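Side-chain contact in sulfotransferase (Alicyclobacillus acidocaldarius subsp. acidocaldarius, PDB 3RNL), which probably transfers sulfonate groups as a member of the sulfotransferase family and binds magnesium ions: residues A[145-150]-A[160-165]. Numbering follows the deposited sequence. Where two conformers were deposited one is given.
Sequences AKEEER and YYRAVG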
# COMPACT_ATOMS: atom_id res chain seq x y z
N ALA A 145 18.48 10.24 7.59
CA ALA A 145 19.12 11.48 7.20
C ALA A 145 19.44 11.52 5.70
O ALA A 145 19.62 12.61 5.13
CB ALA A 145 20.39 11.71 8.03
N LYS A 146 19.52 10.36 5.07
CA LYS A 146 19.81 10.29 3.64
C LYS A 146 18.59 10.38 2.74
O LYS A 146 18.72 10.35 1.51
CB LYS A 146 20.57 8.99 3.31
CG LYS A 146 22.01 9.00 3.79
CD LYS A 146 22.83 7.92 3.12
CE LYS A 146 24.31 8.10 3.42
NZ LYS A 146 24.84 9.40 2.91
N GLU A 147 17.39 10.49 3.31
CA GLU A 147 16.19 10.38 2.48
C GLU A 147 16.12 11.42 1.35
O GLU A 147 15.86 11.08 0.20
CB GLU A 147 14.91 10.43 3.31
CG GLU A 147 13.66 10.35 2.44
CD GLU A 147 12.38 10.28 3.26
OE1 GLU A 147 12.48 10.08 4.49
OE2 GLU A 147 11.29 10.42 2.67
N GLU A 148 16.37 12.68 1.69
CA GLU A 148 16.31 13.75 0.70
C GLU A 148 17.24 13.48 -0.49
O GLU A 148 16.85 13.64 -1.64
CB GLU A 148 16.64 15.11 1.31
CG GLU A 148 16.45 16.27 0.34
CD GLU A 148 16.92 17.61 0.89
OE1 GLU A 148 17.82 17.63 1.76
OE2 GLU A 148 16.40 18.65 0.44
N GLU A 149 18.48 13.08 -0.20
CA GLU A 149 19.44 12.82 -1.27
C GLU A 149 19.08 11.59 -2.10
O GLU A 149 19.38 11.53 -3.29
CB GLU A 149 20.87 12.71 -0.72
CG GLU A 149 21.17 11.44 0.06
CD GLU A 149 22.66 11.23 0.31
OE1 GLU A 149 23.46 11.55 -0.60
OE2 GLU A 149 23.03 10.75 1.40
N ARG A 150 18.43 10.62 -1.47
CA ARG A 150 18.00 9.42 -2.17
C ARG A 150 16.79 9.69 -3.05
O ARG A 150 16.64 9.10 -4.13
CB ARG A 150 17.70 8.29 -1.17
CG ARG A 150 18.98 7.78 -0.53
CD ARG A 150 18.69 6.81 0.60
NE ARG A 150 19.90 6.13 1.06
CZ ARG A 150 19.98 5.49 2.22
NH1 ARG A 150 18.93 5.48 3.03
NH2 ARG A 150 21.10 4.88 2.58
N TYR A 160 11.92 5.82 1.07
CA TYR A 160 11.55 7.17 1.46
C TYR A 160 10.71 7.01 2.72
O TYR A 160 9.48 6.99 2.68
CB TYR A 160 10.62 7.78 0.39
CG TYR A 160 11.13 7.86 -1.04
CD1 TYR A 160 12.45 7.56 -1.39
CD2 TYR A 160 10.26 8.23 -2.06
CE1 TYR A 160 12.87 7.64 -2.72
CE2 TYR A 160 10.67 8.31 -3.38
CZ TYR A 160 11.97 8.01 -3.71
OH TYR A 160 12.34 8.09 -5.04
N TYR A 161 11.37 7.16 3.85
CA TYR A 161 10.76 6.81 5.12
C TYR A 161 9.65 7.79 5.42
O TYR A 161 8.55 7.39 5.81
CB TYR A 161 11.80 6.88 6.22
CG TYR A 161 12.88 5.85 6.05
CD1 TYR A 161 12.58 4.50 6.02
CD2 TYR A 161 14.21 6.23 5.92
CE1 TYR A 161 13.57 3.54 5.85
CE2 TYR A 161 15.21 5.29 5.76
CZ TYR A 161 14.89 3.95 5.73
OH TYR A 161 15.89 3.02 5.57
N ARG A 162 9.96 9.06 5.26
CA ARG A 162 8.99 10.13 5.54
C ARG A 162 7.97 10.30 4.41
O ARG A 162 6.77 10.37 4.66
CB ARG A 162 9.72 11.47 5.79
CG ARG A 162 10.42 11.56 7.15
CD ARG A 162 11.29 12.85 7.22
NE ARG A 162 11.45 13.33 8.60
CZ ARG A 162 12.49 13.06 9.38
NH1 ARG A 162 13.47 12.29 8.92
NH2 ARG A 162 12.56 13.55 10.61
N ALA A 163 8.44 10.36 3.16
CA ALA A 163 7.54 10.75 2.07
C ALA A 163 6.38 9.76 1.94
O ALA A 163 5.23 10.15 1.71
CB ALA A 163 8.29 10.87 0.75
N VAL A 164 6.69 8.48 2.07
CA VAL A 164 5.67 7.45 1.88
C VAL A 164 4.65 7.42 3.03
O VAL A 164 3.50 6.99 2.85
CB VAL A 164 6.34 6.06 1.65
CG1 VAL A 164 5.35 4.92 1.79
CG2 VAL A 164 6.99 6.06 0.26
N GLY A 165 5.06 7.90 4.19
CA GLY A 165 4.19 7.95 5.35
C GLY A 165 3.33 9.20 5.44
O GLY A 165 2.50 9.30 6.36
O HOH W 1 13.95 11.03 6.40
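The carboxylate of Glu147 meets the turn 160-165 with both oxygens: the backbone N-H groups of Arg162 and Ala163 come in on the syn side of its two oxygens, and the CB atoms of Tyr160, Tyr161, Arg162 and Ala163 gather round it. The Arg162 guanidinium has a water in its plane, at its edge, and the Arg150 guanidinium carries Lys146 CB over the centre of one face, 3.6 Å above the plane. In this P-loop-like alpha-beta-alpha sandwich, the contact ties helix 147-152 to the helically wound turn before helix 167-178, away from the magnesium sites. Two successive amides grip the acid like a pincer. Arg162 N donates to Glu147 OE1 at 2.8 Å, nearly straight (169°) and on the syn side, though 21° out of the carboxylate plane. Ala163 N reaches the syn lone pair of Glu147 OE2 at 2.9 Å. Glu147 spans the gap because its CG stands anti to the backbone N (chi1 179°), 3.9 Å from Tyr160 CA, and the extended chain beyond carries the carboxylate to the amides. Gripped at both oxygens, the buried carboxylate is held against rotation, and the neighbouring N-H groups would probably stabilise its negative charge. The Tyr161 side chain packs on Ala123, Tyr127 and Leu130 of helix 119-132 and bonds through OH to Ser143, which also receives Arg150 NH1; Arg150 NH2 pairs with Glu136. The Arg162 side chain forms a cation-pi contact with Phe282. Its charge stays 5.0 Å from the acid, measured NH1 to Glu147 OE1, and water bridges them: it donates to Glu147 OE1 at 2.6 Å and accepts from Arg162 NH1 at 2.9 Å.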